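Side-chain contacts in hypothetical protein BSU32300 (Bacillus subtilis subsp. subtilis str. 168, PDB 1YLM), which is a probable RNase, the likely toxin of a putative type VII toxin-antitoxin system, in which a cognate antitoxin probably neutralises it: residues F60-P65 with D73-E78; K79-K84 with P126-S131; R96-L99 with L105-S108; T27-Q30 with L36-Q39; G14-Q19 with E47-T52. All blocks are in the same frame, centred on the assembly; numbering follows the deposited sequence.

The five contacts sample a chain that is all helix and loop. Contacts 2, 4 and 5 are largely buried, contact 1 is partly buried and contact 3 lies at the surface. Contacts 4 and 5 both use helix 32-59, and contacts 3, 4 and 5 reach the second subunit. Contacts 1 and 2 follow each other and touch through Leu-75 and Val-80. Contact 5 packs rings, a thiol and aliphatic carbon near the centre. Contact 4 sets one indole on a helix, while contacts 1 and 2 add bridging waters. Contact 3 rests on one methyl group. It meets contact 5 at the salt bridge of Arg-96 with Glu-47, and contact 4 at Ser-108 and Gln-39.

Contact 1: F60-P65 with D73-E78; sequences FIMRDP and DILVDE
Glu-78 and Arg-63 are joined by one water. It donates to Glu-78 OE2 at 2.6 Å and accepts from the backbone N of Arg-63 at 2.9 Å. The water is a polar link between loop and helix end; beside it the two segments touch directly, mostly through carbon and selenium. The side chain of Glu-78 bends at its second torsion (chi2 -75°). This bend lays its aliphatic part against Met-62, a selenomethionine. Glu-78 CG lies 3.7 Å from Met-62 SE. The Met-62 chain is fully extended beyond CG, and its CE methyl carries on to Glu-78 CB at 3.9 Å. The same selenium meets a branch of Leu-75, with SE and CD2 4.1 Å apart. Nearer the backbone, Met-62 CB touches Ile-74 CG2 at 3.8 Å.

Ile-74 has the largest area buried in this contact. Its two branches do different work: CG2 meets Met-62, and CD1, at the tip of the longer branch, lies against Arg-63 and Pro-65. Ile-74 CD1 is 3.4 Å from Arg-63 O and 3.7 Å from Pro-65 CA. The Pro-65 ring crosses the isoleucine chain at about a right angle. Of the Arg-63 side chain only the base, CB, comes near Ile-74; the guanidinium end leads away.

The loop links helix 32-59 to helix 71-77, and this packing folds it back on the second of them. Ile-57 of helix 32-59 touches Met-62, Pro-65 and Ile-74 together. Tyr-132 of helix 119-137 also packs on Met-62, so the selenomethionine sits among three helices.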
# COMPACT_ATOMS: atom_id res chain seq x y z
N PHE A 60 21.88 13.83 5.25
CA PHE A 60 22.84 14.75 4.62
C PHE A 60 22.44 16.22 4.70
O PHE A 60 23.02 17.02 3.99
CB PHE A 60 23.12 14.37 3.17
CG PHE A 60 23.97 13.13 3.02
CD1 PHE A 60 23.40 11.93 2.60
CD2 PHE A 60 25.34 13.16 3.31
CE1 PHE A 60 24.16 10.78 2.46
CE2 PHE A 60 26.13 12.01 3.19
CZ PHE A 60 25.54 10.82 2.75
N ILE A 61 21.48 16.55 5.56
CA ILE A 61 21.01 17.95 5.75
C ILE A 61 20.72 18.62 4.42
O ILE A 61 21.21 19.72 4.14
CB ILE A 61 22.04 18.84 6.54
CG1 ILE A 61 22.82 18.01 7.54
CG2 ILE A 61 21.31 20.04 7.21
CD1 ILE A 61 23.90 18.81 8.28
N MSE A 62 19.93 17.94 3.60
CA MSE A 62 19.48 18.52 2.34
C MSE A 62 18.23 19.35 2.62
O MSE A 62 17.64 19.27 3.71
CB MSE A 62 19.18 17.42 1.32
CG MSE A 62 20.38 16.53 0.97
SE MSE A 62 19.99 15.17 -0.19
CE MSE A 62 21.59 14.45 -0.40
N ARG A 63 17.80 20.12 1.63
CA ARG A 63 16.57 20.89 1.76
C ARG A 63 15.43 19.98 2.17
O ARG A 63 15.32 18.84 1.70
CB ARG A 63 16.24 21.60 0.43
CG ARG A 63 14.93 22.37 0.46
CD ARG A 63 14.85 23.28 -0.74
NE ARG A 63 13.78 24.27 -0.56
CZ ARG A 63 13.93 25.47 -0.01
NH1 ARG A 63 15.13 25.87 0.43
NH2 ARG A 63 12.88 26.28 0.10
N ASP A 64 14.59 20.46 3.07
CA ASP A 64 13.47 19.67 3.54
C ASP A 64 12.32 19.64 2.51
O ASP A 64 11.92 20.70 2.02
CB ASP A 64 12.99 20.21 4.89
CG ASP A 64 12.03 19.29 5.58
OD1 ASP A 64 12.34 18.09 5.75
OD2 ASP A 64 10.95 19.77 5.97
N PRO A 65 11.83 18.44 2.15
CA PRO A 65 10.71 18.32 1.21
C PRO A 65 9.38 18.73 1.84
O PRO A 65 9.08 18.33 2.97
CB PRO A 65 10.69 16.82 0.88
CG PRO A 65 11.27 16.17 2.07
CD PRO A 65 12.30 17.12 2.62
N ASP A 73 13.26 16.12 -6.76
CA ASP A 73 13.81 17.42 -7.12
C ASP A 73 15.01 17.78 -6.24
O ASP A 73 16.00 18.30 -6.72
CB ASP A 73 12.72 18.48 -7.04
CG ASP A 73 11.68 18.35 -8.16
OD1 ASP A 73 12.02 17.76 -9.22
OD2 ASP A 73 10.54 18.83 -7.97
N ILE A 74 14.91 17.45 -4.96
CA ILE A 74 16.02 17.72 -4.03
C ILE A 74 17.23 16.82 -4.32
O ILE A 74 18.37 17.30 -4.39
CB ILE A 74 15.54 17.63 -2.56
CG1 ILE A 74 14.56 18.78 -2.24
CG2 ILE A 74 16.76 17.63 -1.60
CD1 ILE A 74 13.56 18.44 -1.14
N LEU A 75 16.97 15.54 -4.58
CA LEU A 75 18.04 14.60 -4.99
C LEU A 75 18.72 15.03 -6.29
O LEU A 75 19.93 14.85 -6.46
CB LEU A 75 17.49 13.17 -5.11
CG LEU A 75 16.99 12.57 -3.79
CD1 LEU A 75 16.43 11.14 -3.99
CD2 LEU A 75 18.08 12.55 -2.72
N VAL A 76 17.94 15.61 -7.20
CA VAL A 76 18.50 16.17 -8.43
C VAL A 76 19.39 17.39 -8.12
O VAL A 76 20.54 17.44 -8.57
CB VAL A 76 17.37 16.52 -9.45
CG1 VAL A 76 17.91 17.35 -10.60
CG2 VAL A 76 16.73 15.23 -9.98
N ASP A 77 18.86 18.34 -7.34
CA ASP A 77 19.61 19.53 -6.91
C ASP A 77 20.95 19.14 -6.27
O ASP A 77 21.97 19.80 -6.50
CB ASP A 77 18.80 20.34 -5.89
CG ASP A 77 17.60 21.04 -6.50
OD1 ASP A 77 17.50 21.17 -7.75
OD2 ASP A 77 16.73 21.48 -5.70
N GLU A 78 20.95 18.06 -5.49
CA GLU A 78 22.13 17.61 -4.74
C GLU A 78 23.01 16.68 -5.56
O GLU A 78 24.02 16.16 -5.06
CB GLU A 78 21.70 16.95 -3.43
CG GLU A 78 21.11 17.88 -2.42
CD GLU A 78 22.14 18.79 -1.72
OE1 GLU A 78 23.36 18.53 -1.83
OE2 GLU A 78 21.71 19.75 -1.06
O HOH W 1 19.26 20.46 -0.83

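Contact 2: K79-K84 with P126-S131; sequences KVVTEK and PKRIRS
Arg-128, Val-80 and Val-81 carry this contact, which joins the turn between two helices to helix 119-137 of the helical bundle. The turn opens with a Schellman motif at Lys-79, just after helix 71-77. It closes at Thr-82, the N-cap of helix 83-93.

Arg-128 lays its aliphatic base along the backbone of the turn. Arg-128 CB lies 3.4 Å and Arg-128 CD 3.6 Å from Val-80 O. A bend at the second torsion (chi2 -76°) keeps the chain folded over that carbonyl. Val-81 comes in across this base at about a right angle, with CG1 3.9 Å from Arg-128 CB. The charged end of Arg-128 goes elsewhere, to a salt bridge with Glu-85.

Val-80 works on the inner side. Its CG1 branch meets Ile-129 CD1 at 3.7 Å. Ile-129 in turn touches Leu-13 of helix 6-23 and Met-56 of helix 32-59, which places this pair in the interior. Leu-75 packs on Val-80 from helix 71-77. The carbonyl under the arginine is also hydrated: one water donates both to Val-80 O at 2.8 Å and to Arg-128 O at 2.7 Å.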
# COMPACT_ATOMS: atom_id res chain seq x y z
N LYS A 79 22.64 16.50 -6.83
CA LYS A 79 23.39 15.67 -7.78
C LYS A 79 23.52 14.21 -7.33
O LYS A 79 24.54 13.55 -7.60
CB LYS A 79 24.76 16.30 -8.07
CG LYS A 79 24.75 17.35 -9.18
CD LYS A 79 24.16 18.67 -8.75
CE LYS A 79 24.21 19.68 -9.90
NZ LYS A 79 23.08 20.66 -9.85
N VAL A 80 22.50 13.71 -6.63
CA VAL A 80 22.41 12.30 -6.32
C VAL A 80 22.04 11.51 -7.59
O VAL A 80 22.65 10.48 -7.86
CB VAL A 80 21.41 12.01 -5.17
CG1 VAL A 80 21.41 10.53 -4.83
CG2 VAL A 80 21.74 12.84 -3.93
N VAL A 81 21.04 11.99 -8.32
CA VAL A 81 20.64 11.39 -9.60
C VAL A 81 20.68 12.49 -10.68
O VAL A 81 20.69 13.68 -10.34
CB VAL A 81 19.21 10.76 -9.52
CG1 VAL A 81 19.16 9.64 -8.48
CG2 VAL A 81 18.15 11.83 -9.23
N THR A 82 20.69 12.10 -11.96
CA THR A 82 20.61 13.09 -13.05
C THR A 82 19.21 13.73 -13.10
O THR A 82 18.24 13.17 -12.58
CB THR A 82 20.97 12.50 -14.45
OG1 THR A 82 19.95 11.60 -14.87
CG2 THR A 82 22.30 11.77 -14.43
N GLU A 83 19.12 14.91 -13.72
CA GLU A 83 17.83 15.56 -13.98
C GLU A 83 16.88 14.62 -14.72
O GLU A 83 15.72 14.51 -14.35
CB GLU A 83 18.01 16.86 -14.78
CG GLU A 83 16.72 17.69 -14.84
CD GLU A 83 16.91 19.12 -15.36
OE1 GLU A 83 18.08 19.57 -15.51
OE2 GLU A 83 15.89 19.80 -15.60
N LYS A 84 17.36 13.97 -15.78
CA LYS A 84 16.48 13.06 -16.54
C LYS A 84 16.03 11.84 -15.71
O LYS A 84 14.86 11.47 -15.74
CB LYS A 84 17.10 12.63 -17.88
CG LYS A 84 18.47 12.03 -17.77
CD LYS A 84 18.82 11.10 -18.93
CE LYS A 84 19.66 9.92 -18.44
NZ LYS A 84 20.58 10.29 -17.30
N PRO A 126 19.60 2.45 -7.21
CA PRO A 126 20.47 1.94 -6.13
C PRO A 126 21.95 2.27 -6.36
O PRO A 126 22.67 2.58 -5.40
CB PRO A 126 20.26 0.41 -6.18
CG PRO A 126 18.99 0.20 -6.88
CD PRO A 126 18.81 1.36 -7.83
N LYS A 127 22.41 2.18 -7.60
CA LYS A 127 23.79 2.54 -7.94
C LYS A 127 24.10 4.00 -7.57
O LYS A 127 25.14 4.28 -6.97
CB LYS A 127 24.07 2.30 -9.43
CG LYS A 127 23.78 0.88 -9.91
CD LYS A 127 24.07 0.73 -11.43
CE LYS A 127 25.49 1.23 -11.78
NZ LYS A 127 26.06 0.56 -13.01
N ARG A 128 23.23 4.92 -7.96
CA ARG A 128 23.38 6.34 -7.62
C ARG A 128 23.46 6.55 -6.11
O ARG A 128 24.34 7.27 -5.63
CB ARG A 128 22.20 7.17 -8.15
CG ARG A 128 22.03 7.14 -9.66
CD ARG A 128 23.03 8.00 -10.41
NE ARG A 128 22.82 7.81 -11.85
CZ ARG A 128 23.44 6.90 -12.60
NH1 ARG A 128 24.36 6.10 -12.07
NH2 ARG A 128 23.15 6.80 -13.89
N ILE A 129 22.54 5.93 -5.38
CA ILE A 129 22.55 6.05 -3.92
C ILE A 129 23.85 5.51 -3.30
O ILE A 129 24.45 6.16 -2.44
CB ILE A 129 21.34 5.36 -3.25
CG1 ILE A 129 19.99 5.93 -3.75
CG2 ILE A 129 21.44 5.50 -1.74
CD1 ILE A 129 19.80 7.46 -3.53
N ARG A 130 24.26 4.32 -3.72
CA ARG A 130 25.46 3.72 -3.18
C ARG A 130 26.71 4.52 -3.49
O ARG A 130 27.56 4.64 -2.61
CB ARG A 130 25.64 2.28 -3.67
CG ARG A 130 24.66 1.31 -3.08
CD ARG A 130 24.90 -0.04 -3.71
NE ARG A 130 23.89 -0.99 -3.28
CZ ARG A 130 23.05 -1.61 -4.08
NH1 ARG A 130 23.11 -1.45 -5.41
NH2 ARG A 130 22.17 -2.44 -3.55
N SER A 131 26.84 5.05 -4.71
CA SER A 131 27.99 5.90 -5.08
C SER A 131 28.06 7.13 -4.20
O SER A 131 29.12 7.51 -3.73
CB SER A 131 27.95 6.36 -6.55
OG SER A 131 27.85 5.25 -7.44
O HOH W 2 25.11 9.44 -6.96
O HOH W 3 22.00 8.10 -16.67

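Contact 3: R96-L99 with L105-S108; sequences RKTL and LADS
Thr-98 touches the loop at Leu-105 and Ala-106 with one branch of its side chain. The torsion (chi1 -60°) sets CG2 opposite the backbone N and leaves OG1 beside it. The methyl therefore does the touching. Thr-98 CG2 lies 3.6 Å from Ala-106 CA and 3.7 Å from Ala-106 N. It is 3.9 Å from Leu-105 C, so it rests against the peptide link between the two residues. The side-chain contacts are looser. Ala-106 CB is 4.2 Å from Thr-98 CG2, and Leu-105 CB is 4.4 Å from it.

The end of the Asp-107 side chain leads away from helix 96-100, with CG opposite the backbone N (chi1 175°). In this conformation it is the N-cap of helix 108-117, and its OD1 takes weak hydrogen bonds from the N atoms of Gly-109 and Glu-110. Ser-108 bonds through OG to Glu-35 and Gln-39 of helix 32-59.

Arg-96 does not touch the loop. It is stretched out at its first three torsions, which carries its guanidinium to a salt bridge with Glu-47 and a cation-pi contact with Tyr-68. By similarity, Arg-96 is an active-site residue and begins the RX(4)HXY motif of HepT toxins. Gln-101 stands at the histidine position of that motif here. Thr-98, two residues on from Arg-96 in the motif, packs against the loop that follows it.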
# COMPACT_ATOMS: atom_id res chain seq x y z
N ARG A 96 1.55 6.69 -7.16
CA ARG A 96 1.38 6.30 -5.77
C ARG A 96 -0.05 6.48 -5.28
O ARG A 96 -0.60 5.59 -4.65
CB ARG A 96 2.33 7.05 -4.84
CG ARG A 96 2.40 6.45 -3.43
CD ARG A 96 3.23 7.34 -2.50
NE ARG A 96 3.35 6.74 -1.16
CZ ARG A 96 2.57 7.01 -0.12
NH1 ARG A 96 1.57 7.90 -0.21
NH2 ARG A 96 2.79 6.39 1.03
N LYS A 97 -0.65 7.63 -5.55
CA LYS A 97 -2.00 7.90 -5.04
C LYS A 97 -3.02 6.88 -5.55
O LYS A 97 -3.89 6.44 -4.79
CB LYS A 97 -2.45 9.33 -5.41
CG LYS A 97 -3.80 9.74 -4.83
CD LYS A 97 -4.19 11.15 -5.32
CE LYS A 97 -5.46 11.68 -4.63
NZ LYS A 97 -5.75 13.11 -5.05
N THR A 98 -2.89 6.48 -6.81
CA THR A 98 -3.74 5.43 -7.37
C THR A 98 -3.56 4.10 -6.63
O THR A 98 -4.54 3.42 -6.31
CB THR A 98 -3.49 5.24 -8.88
OG1 THR A 98 -3.78 6.49 -9.55
CG2 THR A 98 -4.41 4.15 -9.44
N LEU A 99 -2.31 3.75 -6.34
CA LEU A 99 -2.02 2.48 -5.68
C LEU A 99 -2.46 2.43 -4.22
O LEU A 99 -2.92 1.38 -3.76
CB LEU A 99 -0.53 2.14 -5.80
CG LEU A 99 -0.13 1.64 -7.19
CD1 LEU A 99 1.39 1.70 -7.33
CD2 LEU A 99 -0.64 0.21 -7.45
N LEU A 105 -9.21 2.36 -8.92
CA LEU A 105 -8.80 2.84 -10.25
C LEU A 105 -7.49 2.22 -10.76
O LEU A 105 -7.09 2.46 -11.91
CB LEU A 105 -8.69 4.37 -10.23
CG LEU A 105 -9.83 5.11 -9.52
CD1 LEU A 105 -9.71 6.63 -9.71
CD2 LEU A 105 -11.19 4.58 -10.01
N ALA A 106 -6.81 1.44 -9.92
CA ALA A 106 -5.53 0.85 -10.33
C ALA A 106 -5.67 0.02 -11.61
O ALA A 106 -6.63 -0.75 -11.76
CB ALA A 106 -4.91 0.02 -9.19
N ASP A 107 -4.73 0.20 -12.52
CA ASP A 107 -4.75 -0.44 -13.84
C ASP A 107 -3.37 -1.07 -14.04
O ASP A 107 -2.41 -0.38 -14.32
CB ASP A 107 -5.06 0.62 -14.92
CG ASP A 107 -4.99 0.09 -16.36
OD1 ASP A 107 -4.49 -1.03 -16.62
OD2 ASP A 107 -5.44 0.83 -17.27
N SER A 108 -3.29 -2.38 -13.85
CA SER A 108 -2.01 -3.07 -13.93
C SER A 108 -1.32 -2.99 -15.30
O SER A 108 -0.10 -3.01 -15.36
CB SER A 108 -2.14 -4.53 -13.44
OG SER A 108 -2.18 -4.54 -12.02

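Contact 4: T27-Q30 with L36-Q39; sequences TDWQ and LALQ
Trp-29 sets its indole against Leu-38 and Ala-37, near the start of helix 32-59. The six-membered part does the touching. Trp-29 CE3 lies 3.8 Å from Leu-38 CB, and the two side chains cross at about a right angle. With CG opposite the backbone N (chi1 -174°), Leu-38 brings CD1 over one face of the indole, 4.3 Å above the plane and offset toward the rim. Thr-27 comes over the opposite face. Its CB sits 3.7 Å above the indole plane, over the centre. Ala-37 meets the ring at its edge, with CB 4.2 Å from Trp-29 CZ3. The indole has a neighbour on each face and another at the edge, which probably limits how far it can swing.

The chain around the tryptophan is held by a short polar link. Asp-28 OD1 accepts from the backbone N of Gln-30 at 3.0 Å, from above the carboxylate plane. The bond is bent, with an N-H...O angle of 146°.

Tyr-112 of helix 108-117 also meets the Trp-29 ring, with planes at about 45°. Ile-33 of the second subunit packs on Thr-27, Trp-29 and Ala-37, so the contact borders the dimer interface. The bond from Gln-30 N to Asp-28 OD1 closes an Asx turn. It lies in the loop of the helical hairpin made by helix 6-23 and helix 32-59, and the tryptophan packs that loop back on the second helix.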
# COMPACT_ATOMS: atom_id res chain seq x y z
N THR A 27 6.70 -13.68 -15.95
CA THR A 27 5.33 -13.80 -15.40
C THR A 27 4.50 -13.32 -16.60
O THR A 27 4.85 -12.28 -17.16
CB THR A 27 5.23 -12.95 -14.13
OG1 THR A 27 6.30 -13.31 -13.25
CG2 THR A 27 3.93 -13.17 -13.42
N ASP A 28 3.38 -13.96 -17.01
CA ASP A 28 1.96 -13.54 -16.68
C ASP A 28 1.46 -12.47 -15.71
O ASP A 28 0.77 -12.76 -14.73
CB ASP A 28 0.95 -14.70 -16.79
CG ASP A 28 -0.29 -14.31 -17.61
OD1 ASP A 28 -0.29 -13.20 -18.20
OD2 ASP A 28 -1.26 -15.10 -17.69
N TRP A 29 1.68 -11.21 -16.10
CA TRP A 29 1.14 -10.07 -15.38
C TRP A 29 -0.35 -9.88 -15.67
O TRP A 29 -0.98 -8.98 -15.13
CB TRP A 29 1.91 -8.81 -15.74
CG TRP A 29 3.37 -8.93 -15.46
CD1 TRP A 29 4.38 -8.90 -16.37
CD2 TRP A 29 3.99 -9.13 -14.18
NE1 TRP A 29 5.59 -9.05 -15.75
CE2 TRP A 29 5.38 -9.18 -14.40
CE3 TRP A 29 3.50 -9.26 -12.87
CZ2 TRP A 29 6.30 -9.37 -13.35
CZ3 TRP A 29 4.41 -9.44 -11.84
CH2 TRP A 29 5.79 -9.49 -12.08
N GLN A 30 -0.90 -10.75 -16.50
CA GLN A 30 -2.28 -10.57 -16.93
C GLN A 30 -3.42 -11.50 -16.48
O GLN A 30 -4.55 -10.99 -16.51
CB GLN A 30 -2.35 -10.57 -18.48
CG GLN A 30 -1.42 -9.60 -19.21
CD GLN A 30 -2.10 -8.91 -20.39
OE1 GLN A 30 -1.65 -9.02 -21.54
NE2 GLN A 30 -3.19 -8.19 -20.12
N LEU A 36 -2.33 -8.33 -9.39
CA LEU A 36 -2.19 -8.01 -7.99
C LEU A 36 -0.72 -7.94 -7.61
O LEU A 36 -0.32 -7.01 -6.91
CB LEU A 36 -2.90 -9.06 -7.14
CG LEU A 36 -4.42 -8.97 -7.10
CD1 LEU A 36 -4.92 -10.30 -6.52
CD2 LEU A 36 -4.87 -7.79 -6.24
N ALA A 37 0.07 -8.91 -8.08
CA ALA A 37 1.52 -8.91 -7.79
C ALA A 37 2.19 -7.66 -8.36
O ALA A 37 3.05 -7.07 -7.71
CB ALA A 37 2.20 -10.17 -8.33
N LEU A 38 1.81 -7.28 -9.58
CA LEU A 38 2.40 -6.11 -10.21
C LEU A 38 2.05 -4.84 -9.46
O LEU A 38 2.91 -3.97 -9.29
CB LEU A 38 1.98 -5.99 -11.68
CG LEU A 38 2.65 -4.89 -12.50
CD1 LEU A 38 4.18 -5.01 -12.51
CD2 LEU A 38 2.07 -4.96 -13.91
N GLN A 39 0.83 -4.74 -8.96
CA GLN A 39 0.46 -3.58 -8.10
C GLN A 39 1.33 -3.50 -6.83
O GLN A 39 1.78 -2.42 -6.44
CB GLN A 39 -1.03 -3.61 -7.72
CG GLN A 39 -1.96 -3.34 -8.93
CD GLN A 39 -3.41 -3.64 -8.62
OE1 GLN A 39 -3.80 -3.78 -7.47
NE2 GLN A 39 -4.23 -3.72 -9.66

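Contact 5: G14-Q19 with E47-T52; sequences GFFEHQ and ECILDT
Helix 6-23 and helix 32-59 form an antiparallel pair near the centre of the helical bundle. The short axes of 14-19 and 47-52 come within 10.2 Å, with 160° between their directions. Cys-48 meets two successive phenylalanines, Phe-15 through SG and Phe-16 mainly through CB. Its SG lies at the edge of the Phe-15 ring, 3.7 Å from CD2. Seen from the ring centre, the sulfur is 80° off the normal, so this is an edge-on sulfur-aromatic contact. Phe-16 CD1 lies 3.7 Å from Cys-48 CB. Further along the same ring, Phe-16 CE1 meets Ile-49 CG1 at 3.9 Å. Both rings extend from the helix with CG opposite the backbone N, which carries them across to helix 32-59.

Thr-52 OG1 donates to Cys-48 O at 2.9 Å. That oxygen also accepts from Thr-52 N, and the two donors reach it from opposite faces of its plane. Pro-126 of helix 119-137 packs on Phe-16, and Tyr-103 of the second subunit packs on Cys-48.

The chemistry between the segments is apolar apart from the thiol. The helices are probably held here by dispersion between large side chains across fairly wide-set axes, with the sulfur beside a ring edge.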
# COMPACT_ATOMS: atom_id res chain seq x y z
N GLY A 14 18.53 -3.23 -1.26
CA GLY A 14 18.53 -4.66 -1.58
C GLY A 14 17.13 -5.19 -1.86
O GLY A 14 16.92 -5.95 -2.81
N PHE A 15 16.18 -4.80 -1.00
CA PHE A 15 14.78 -5.17 -1.16
C PHE A 15 14.25 -4.67 -2.50
O PHE A 15 13.63 -5.43 -3.26
CB PHE A 15 14.00 -4.52 -0.03
CG PHE A 15 12.54 -4.91 0.02
CD1 PHE A 15 12.14 -6.09 0.67
CD2 PHE A 15 11.57 -4.06 -0.53
CE1 PHE A 15 10.77 -6.42 0.74
CE2 PHE A 15 10.21 -4.39 -0.46
CZ PHE A 15 9.82 -5.57 0.17
N PHE A 16 14.47 -3.38 -2.76
CA PHE A 16 14.16 -2.75 -4.05
C PHE A 16 14.67 -3.56 -5.25
O PHE A 16 13.92 -3.86 -6.19
CB PHE A 16 14.77 -1.34 -4.06
CG PHE A 16 14.58 -0.58 -5.36
CD1 PHE A 16 13.46 0.22 -5.57
CD2 PHE A 16 15.56 -0.64 -6.35
CE1 PHE A 16 13.29 0.94 -6.77
CE2 PHE A 16 15.41 0.07 -7.55
CZ PHE A 16 14.27 0.87 -7.76
N GLU A 17 15.95 -3.92 -5.22
CA GLU A 17 16.55 -4.66 -6.32
C GLU A 17 15.88 -6.03 -6.53
O GLU A 17 15.62 -6.45 -7.66
CB GLU A 17 18.06 -4.77 -6.10
CG GLU A 17 18.78 -3.44 -6.43
CD GLU A 17 20.28 -3.48 -6.18
OE1 GLU A 17 20.70 -4.08 -5.17
OE2 GLU A 17 21.03 -2.86 -6.97
N HIS A 18 15.55 -6.70 -5.43
CA HIS A 18 14.81 -7.96 -5.52
C HIS A 18 13.47 -7.76 -6.24
O HIS A 18 13.12 -8.54 -7.14
CB HIS A 18 14.62 -8.60 -4.14
CG HIS A 18 14.01 -9.96 -4.20
ND1 HIS A 18 14.65 -11.05 -4.76
CD2 HIS A 18 12.80 -10.42 -3.79
CE1 HIS A 18 13.87 -12.11 -4.68
NE2 HIS A 18 12.74 -11.76 -4.09
N GLN A 19 12.72 -6.72 -5.86
CA GLN A 19 11.40 -6.50 -6.49
C GLN A 19 11.56 -6.16 -7.98
O GLN A 19 10.76 -6.62 -8.83
CB GLN A 19 10.59 -5.41 -5.79
CG GLN A 19 10.45 -5.45 -4.24
CD GLN A 19 10.37 -6.85 -3.63
OE1 GLN A 19 11.18 -7.21 -2.78
NE2 GLN A 19 9.40 -7.61 -4.04
N GLU A 47 7.73 3.24 -2.72
CA GLU A 47 7.99 3.43 -1.29
C GLU A 47 9.48 3.37 -0.96
O GLU A 47 9.97 4.19 -0.17
CB GLU A 47 7.23 2.42 -0.42
CG GLU A 47 5.71 2.61 -0.32
CD GLU A 47 5.27 4.07 -0.20
OE1 GLU A 47 5.31 4.68 0.91
OE2 GLU A 47 4.87 4.59 -1.23
N CYS A 48 10.19 2.42 -1.57
CA CYS A 48 11.64 2.30 -1.41
C CYS A 48 12.35 3.57 -1.88
O CYS A 48 13.28 4.04 -1.22
CB CYS A 48 12.18 1.13 -2.21
SG CYS A 48 11.84 -0.53 -1.51
N ILE A 49 11.92 4.12 -3.02
CA ILE A 49 12.54 5.36 -3.52
C ILE A 49 12.27 6.52 -2.57
O ILE A 49 13.19 7.27 -2.22
CB ILE A 49 12.06 5.71 -4.94
CG1 ILE A 49 12.57 4.66 -5.95
CG2 ILE A 49 12.52 7.14 -5.32
CD1 ILE A 49 11.81 4.73 -7.30
N LEU A 50 11.01 6.67 -2.15
CA LEU A 50 10.65 7.79 -1.27
C LEU A 50 11.33 7.70 0.09
O LEU A 50 11.81 8.71 0.61
CB LEU A 50 9.13 7.86 -1.09
CG LEU A 50 8.35 8.19 -2.36
CD1 LEU A 50 6.86 8.17 -2.10
CD2 LEU A 50 8.78 9.54 -3.00
N ASP A 51 11.34 6.49 0.65
CA ASP A 51 11.92 6.25 1.97
C ASP A 51 13.43 6.48 1.94
O ASP A 51 13.98 7.17 2.81
CB ASP A 51 11.60 4.82 2.46
CG ASP A 51 10.16 4.68 3.00
OD1 ASP A 51 9.52 5.71 3.28
OD2 ASP A 51 9.68 3.55 3.15
N THR A 52 14.07 5.94 0.90
CA THR A 52 15.52 6.17 0.69
C THR A 52 15.82 7.66 0.49
O THR A 52 16.74 8.21 1.12
CB THR A 52 16.07 5.33 -0.49
OG1 THR A 52 15.94 3.93 -0.16
CG2 THR A 52 17.56 5.64 -0.71